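PDB 4Q0W: DNA repair protein RAD2, which cuts single-stranded DNA as a structure-specific magnesium-dependent endonuclease, making an essential incision in the excision repair of DNA damaged by ultraviolet light or bulky adducts. Local coordinates for residues L18-S31 against K63-D76. Numbering follows the deposited sequence. Where two conformers were deposited one is given.
Sequences LESLEDKRMAVDAS and KLLYFGIRPVFVFD
Val28 and Phe73 pack together where strands 25-29 and 70-75 run side by side. The helices and loops between them make a right-handed beta-alpha-beta crossover in the N-domain, part of the Rossmann-like PIN core of the XPG/RAD2 nucleases. Backbone hydrogen bonds join the strands from Lys24 to Ala30, among them Val28 N to Val72 O at 2.7 Å.

The tight part lies on the face carrying Met26, Val28, Pro71 and Phe73. Val28 CG1 stands over the Phe73 ring, 4.1 Å from its centroid, in a CH-pi contact. With CG1 anti to the backbone N (chi1 -179°), CG2 is left beside Pro71 CB and Leu64 CD1 of helix 52-66. Ala30 CB comes to Phe73 CD2. Ile69 CG2 meets Met26 CG at 3.6 Å, while its CG1 and CD1 lie alongside Leu21.

Phe67 follows the end of helix 52-66. Leu18 CB sits over the centre of its ring, 3.4 Å from the centroid. Tyr66 CD2 covers the opposite face, so the ring is clamped between them. Gly68, with positive phi, closes the helix as the C-prime residue of a Schellman motif.

The loose side is the exposed turn at Glu22 and Asp23. Gly68 O accepts from Asp23 N and from a water that also donates to Asp23 OD1. Arg25 CG lies over one face of the Arg70 guanidinium, and Arg25 itself is salt-bridged to Asp186. Arg70 NH1 donates to Asp23 O at 3.0 Å, in the carbonyl plane.

At the other end, Asp29 and Asp76 probably help bind the first magnesium ion, as in relatives. Asp76 OD1 accepts from Ala172 N. Asp29 OD1 forms an Asx turn with Ser31 N and accepts a hydrogen bond from Ser31 OG on its syn lone pair, at 2.7 Å.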
loop_
_atom_site.group_PDB
_atom_site.type_symbol
_atom_site.label_atom_id
_atom_site.label_comp_id
_atom_site.label_asym_id
_atom_site.label_seq_id
_atom_site.Cartn_x
_atom_site.Cartn_y
_atom_site.Cartn_z
ATOM N N LEU A 18 33.447 1.510 -9.211
ATOM C CA LEU A 18 33.621 1.466 -10.665
ATOM C C LEU A 18 35.077 1.218 -11.025
ATOM O O LEU A 18 35.375 0.500 -11.977
ATOM C CB LEU A 18 33.113 2.764 -11.291
ATOM C CG LEU A 18 31.663 3.050 -10.898
ATOM C CD1 LEU A 18 31.335 4.540 -10.991
ATOM C CD2 LEU A 18 30.725 2.234 -11.770
ATOM N N GLU A 19 35.982 1.784 -10.227
ATOM C CA GLU A 19 37.425 1.588 -10.402
ATOM C C GLU A 19 37.881 0.119 -10.401
ATOM O O GLU A 19 38.884 -0.231 -11.043
ATOM C CB GLU A 19 38.195 2.360 -9.314
ATOM C CG GLU A 19 38.111 3.893 -9.407
ATOM C CD GLU A 19 36.784 4.480 -8.916
ATOM O OE1 GLU A 19 35.869 3.709 -8.531
ATOM O OE2 GLU A 19 36.659 5.729 -8.919
ATOM N N SER A 20 37.151 -0.740 -9.691
ATOM C CA SER A 20 37.557 -2.142 -9.569
ATOM C C SER A 20 37.252 -2.954 -10.826
ATOM O O SER A 20 37.795 -4.047 -11.014
ATOM C CB SER A 20 36.899 -2.798 -8.352
ATOM O OG SER A 20 35.491 -2.802 -8.479
ATOM N N LEU A 21 36.403 -2.417 -11.695
ATOM C CA LEU A 21 35.971 -3.159 -12.877
ATOM C C LEU A 21 36.959 -3.072 -14.040
ATOM O O LEU A 21 36.679 -3.556 -15.143
ATOM C CB LEU A 21 34.590 -2.675 -13.315
ATOM C CG LEU A 21 33.543 -2.680 -12.207
ATOM C CD1 LEU A 21 32.207 -2.152 -12.708
ATOM C CD2 LEU A 21 33.396 -4.089 -11.649
ATOM N N GLU A 22 38.116 -2.461 -13.788
ATOM C CA GLU A 22 39.115 -2.266 -14.831
ATOM C C GLU A 22 39.481 -3.579 -15.504
ATOM O O GLU A 22 39.747 -4.564 -14.822
ATOM C CB GLU A 22 40.372 -1.603 -14.259
ATOM C CG GLU A 22 41.460 -1.424 -15.286
ATOM C CD GLU A 22 42.704 -0.747 -14.727
ATOM O OE1 GLU A 22 43.810 -1.296 -14.927
ATOM O OE2 GLU A 22 42.578 0.332 -14.101
ATOM N N ASP A 23 39.459 -3.576 -16.841
ATOM C CA ASP A 23 39.748 -4.749 -17.681
ATOM C C ASP A 23 38.683 -5.852 -17.686
ATOM O O ASP A 23 38.825 -6.844 -18.411
ATOM C CB ASP A 23 41.131 -5.339 -17.386
ATOM C CG ASP A 23 42.250 -4.368 -17.700
ATOM O OD1 ASP A 23 42.158 -3.686 -18.740
ATOM O OD2 ASP A 23 43.212 -4.279 -16.902
ATOM N N LYS A 24 37.621 -5.696 -16.899
ATOM C CA LYS A 24 36.530 -6.666 -16.919
ATOM C C LYS A 24 35.843 -6.674 -18.282
ATOM O O LYS A 24 35.559 -5.613 -18.843
ATOM C CB LYS A 24 35.498 -6.354 -15.831
ATOM C CG LYS A 24 35.566 -7.274 -14.617
ATOM C CD LYS A 24 36.978 -7.372 -14.071
ATOM C CE LYS A 24 37.062 -8.396 -12.942
ATOM N NZ LYS A 24 36.103 -8.098 -11.841
ATOM N N ARG A 25 35.591 -7.870 -18.815
ATOM C CA ARG A 25 34.752 -8.013 -20.003
ATOM C C ARG A 25 33.318 -8.033 -19.484
ATOM O O ARG A 25 32.993 -8.830 -18.596
ATOM C CB ARG A 25 35.050 -9.322 -20.741
ATOM C CG ARG A 25 36.477 -9.442 -21.300
ATOM C CD ARG A 25 36.793 -10.891 -21.660
ATOM N NE ARG A 25 36.577 -11.750 -20.492
ATOM C CZ ARG A 25 36.365 -13.063 -20.544
ATOM N NH1 ARG A 25 36.347 -13.699 -21.706
ATOM N NH2 ARG A 25 36.161 -13.738 -19.425
ATOM N N MET A 26 32.463 -7.158 -20.010
ATOM C CA MET A 26 31.105 -7.024 -19.488
ATOM C C MET A 26 30.073 -7.086 -20.605
ATOM O O MET A 26 30.133 -6.299 -21.556
ATOM C CB MET A 26 30.949 -5.693 -18.741
ATOM C CG MET A 26 31.728 -5.582 -17.452
ATOM S SD MET A 26 30.971 -6.513 -16.104
ATOM C CE MET A 26 31.354 -5.394 -14.751
ATOM N N ALA A 27 29.130 -8.020 -20.511
ATOM C CA ALA A 27 28.016 -8.016 -21.453
ATOM C C ALA A 27 27.116 -6.840 -21.093
ATOM O O ALA A 27 26.654 -6.730 -19.948
ATOM C CB ALA A 27 27.233 -9.317 -21.374
ATOM N N VAL A 28 26.881 -5.940 -22.041
ATOM C CA VAL A 28 25.994 -4.814 -21.750
ATOM C C VAL A 28 24.634 -5.077 -22.365
ATOM O O VAL A 28 24.516 -5.236 -23.588
ATOM C CB VAL A 28 26.574 -3.475 -22.255
ATOM C CG1 VAL A 28 25.635 -2.318 -21.918
ATOM C CG2 VAL A 28 27.955 -3.246 -21.639
ATOM N N ASP A 29 23.615 -5.154 -21.514
ATOM C CA ASP A 29 22.244 -5.360 -21.983
ATOM C C ASP A 29 21.691 -4.001 -22.386
ATOM O O ASP A 29 21.267 -3.215 -21.539
ATOM C CB ASP A 29 21.390 -6.031 -20.885
ATOM C CG ASP A 29 19.888 -5.991 -21.185
ATOM O OD1 ASP A 29 19.496 -5.703 -22.339
ATOM O OD2 ASP A 29 19.089 -6.254 -20.256
ATOM N N ALA A 30 21.686 -3.718 -23.684
ATOM C CA ALA A 30 21.311 -2.385 -24.133
ATOM C C ALA A 30 19.942 -2.396 -24.788
ATOM O O ALA A 30 19.594 -1.465 -25.509
ATOM C CB ALA A 30 22.358 -1.842 -25.089
ATOM N N SER A 31 19.175 -3.449 -24.505
ATOM C CA SER A 31 17.889 -3.713 -25.161
ATOM C C SER A 31 16.831 -2.604 -25.033
ATOM O O SER A 31 16.007 -2.431 -25.933
ATOM C CB SER A 31 17.307 -5.037 -24.643
ATOM O OG SER A 31 17.064 -4.982 -23.237
ATOM N N LYS A 63 31.626 6.296 -20.149
ATOM C CA LYS A 63 31.749 5.920 -18.740
ATOM C C LYS A 63 32.413 4.547 -18.624
ATOM O O LYS A 63 33.370 4.381 -17.869
ATOM C CB LYS A 63 30.385 5.946 -18.039
ATOM C CG LYS A 63 30.458 5.637 -16.530
ATOM C CD LYS A 63 29.132 5.927 -15.824
ATOM C CE LYS A 63 29.171 5.511 -14.353
ATOM N NZ LYS A 63 27.888 5.788 -13.643
ATOM N N LEU A 64 31.928 3.582 -19.407
ATOM C CA LEU A 64 32.517 2.244 -19.437
ATOM C C LEU A 64 34.002 2.298 -19.813
ATOM O O LEU A 64 34.844 1.669 -19.160
ATOM C CB LEU A 64 31.751 1.341 -20.420
ATOM C CG LEU A 64 30.268 1.066 -20.103
ATOM C CD1 LEU A 64 29.567 0.364 -21.254
ATOM C CD2 LEU A 64 30.130 0.250 -18.823
ATOM N N LEU A 65 34.324 3.053 -20.858
ATOM C CA LEU A 65 35.697 3.107 -21.332
ATOM C C LEU A 65 36.592 3.820 -20.326
ATOM O O LEU A 65 37.753 3.438 -20.132
ATOM C CB LEU A 65 35.778 3.760 -22.715
ATOM C CG LEU A 65 35.246 2.926 -23.882
ATOM C CD1 LEU A 65 35.452 3.632 -25.232
ATOM C CD2 LEU A 65 35.862 1.520 -23.898
ATOM N N TYR A 66 36.041 4.842 -19.680
ATOM C CA TYR A 66 36.751 5.576 -18.644
ATOM C C TYR A 66 37.280 4.677 -17.524
ATOM O O TYR A 66 38.348 4.936 -16.972
ATOM C CB TYR A 66 35.845 6.641 -18.030
ATOM C CG TYR A 66 36.541 7.438 -16.936
ATOM C CD1 TYR A 66 37.346 8.533 -17.252
ATOM C CD2 TYR A 66 36.407 7.089 -15.592
ATOM C CE1 TYR A 66 37.992 9.262 -16.258
ATOM C CE2 TYR A 66 37.051 7.809 -14.592
ATOM C CZ TYR A 66 37.839 8.894 -14.932
ATOM O OH TYR A 66 38.471 9.608 -13.945
ATOM N N PHE A 67 36.522 3.644 -17.162
ATOM C CA PHE A 67 36.956 2.764 -16.080
ATOM C C PHE A 67 37.625 1.519 -16.634
ATOM O O PHE A 67 37.882 0.560 -15.902
ATOM C CB PHE A 67 35.785 2.396 -15.170
ATOM C CG PHE A 67 35.277 3.550 -14.352
ATOM C CD1 PHE A 67 36.028 4.040 -13.287
ATOM C CD2 PHE A 67 34.052 4.142 -14.638
ATOM C CE1 PHE A 67 35.568 5.111 -12.523
ATOM C CE2 PHE A 67 33.592 5.213 -13.881
ATOM C CZ PHE A 67 34.358 5.698 -12.820
ATOM N N GLY A 68 37.905 1.536 -17.934
ATOM C CA GLY A 68 38.654 0.461 -18.552
ATOM C C GLY A 68 37.857 -0.815 -18.754
ATOM O O GLY A 68 38.430 -1.890 -18.968
ATOM N N ILE A 69 36.534 -0.703 -18.709
ATOM C CA ILE A 69 35.686 -1.865 -18.965
ATOM C C ILE A 69 35.720 -2.224 -20.449
ATOM O O ILE A 69 35.736 -1.343 -21.318
ATOM C CB ILE A 69 34.235 -1.627 -18.465
ATOM C CG1 ILE A 69 34.208 -1.607 -16.940
ATOM C CG2 ILE A 69 33.270 -2.712 -18.963
ATOM C CD1 ILE A 69 32.972 -0.950 -16.363
ATOM N N ARG A 70 35.764 -3.518 -20.742
ATOM C CA ARG A 70 35.688 -3.991 -22.120
ATOM C C ARG A 70 34.273 -4.501 -22.419
ATOM O O ARG A 70 33.962 -5.676 -22.177
ATOM C CB ARG A 70 36.729 -5.083 -22.365
ATOM C CG ARG A 70 38.173 -4.568 -22.275
ATOM C CD ARG A 70 39.113 -5.605 -21.673
ATOM N NE ARG A 70 39.393 -6.711 -22.584
ATOM C CZ ARG A 70 39.715 -7.942 -22.188
ATOM N NH1 ARG A 70 39.792 -8.233 -20.889
ATOM N NH2 ARG A 70 39.951 -8.888 -23.088
ATOM N N PRO A 71 33.405 -3.619 -22.946
ATOM C CA PRO A 71 32.000 -4.018 -23.078
ATOM C C PRO A 71 31.724 -4.828 -24.337
ATOM O O PRO A 71 32.424 -4.691 -25.336
ATOM C CB PRO A 71 31.262 -2.674 -23.160
ATOM C CG PRO A 71 32.251 -1.720 -23.778
ATOM C CD PRO A 71 33.652 -2.255 -23.459
ATOM N N VAL A 72 30.721 -5.694 -24.276
ATOM C CA VAL A 72 30.107 -6.174 -25.502
ATOM C C VAL A 72 28.611 -5.927 -25.426
ATOM O O VAL A 72 27.939 -6.376 -24.495
ATOM C CB VAL A 72 30.502 -7.634 -25.878
ATOM C CG1 VAL A 72 30.699 -8.473 -24.667
ATOM C CG2 VAL A 72 29.495 -8.260 -26.857
ATOM N N PHE A 73 28.113 -5.150 -26.380
ATOM C CA PHE A 73 26.729 -4.716 -26.354
ATOM C C PHE A 73 25.819 -5.806 -26.903
ATOM O O PHE A 73 26.122 -6.446 -27.918
ATOM C CB PHE A 73 26.561 -3.391 -27.122
ATOM C CG PHE A 73 26.841 -2.178 -26.279
ATOM C CD1 PHE A 73 28.094 -1.998 -25.690
ATOM C CD2 PHE A 73 25.858 -1.226 -26.057
ATOM C CE1 PHE A 73 28.364 -0.879 -24.896
ATOM C CE2 PHE A 73 26.115 -0.097 -25.267
ATOM C CZ PHE A 73 27.368 0.071 -24.683
ATOM N N VAL A 74 24.700 -6.021 -26.223
ATOM C CA VAL A 74 23.747 -7.032 -26.672
ATOM C C VAL A 74 22.396 -6.383 -26.915
ATOM O O VAL A 74 21.873 -5.677 -26.036
ATOM C CB VAL A 74 23.613 -8.191 -25.658
ATOM C CG1 VAL A 74 22.633 -9.248 -26.184
ATOM C CG2 VAL A 74 24.971 -8.821 -25.405
ATOM N N PHE A 75 21.851 -6.606 -28.113
ATOM C CA PHE A 75 20.537 -6.089 -28.481
ATOM C C PHE A 75 19.495 -7.212 -28.560
ATOM O O PHE A 75 19.850 -8.370 -28.785
ATOM C CB PHE A 75 20.619 -5.345 -29.825
ATOM C CG PHE A 75 21.474 -4.100 -29.772
ATOM C CD1 PHE A 75 22.842 -4.168 -30.009
ATOM C CD2 PHE A 75 20.910 -2.868 -29.462
ATOM C CE1 PHE A 75 23.635 -3.024 -29.957
ATOM C CE2 PHE A 75 21.696 -1.713 -29.405
ATOM C CZ PHE A 75 23.057 -1.794 -29.649
ATOM N N ASP A 76 18.218 -6.870 -28.362
ATOM C CA ASP A 76 17.131 -7.838 -28.537
ATOM C C ASP A 76 16.976 -8.225 -30.003
ATOM O O ASP A 76 17.118 -7.374 -30.889
ATOM C CB ASP A 76 15.796 -7.229 -28.102
ATOM C CG ASP A 76 15.524 -7.388 -26.625
ATOM O OD1 ASP A 76 16.193 -8.212 -25.960
ATOM O OD2 ASP A 76 14.626 -6.680 -26.130
HETATM O O HOH W 1 39.933 2.092 -13.545
HETATM O O HOH W 2 40.542 -2.181 -20.667
HETATM O O HOH W 3 17.392 -4.061 -28.382
#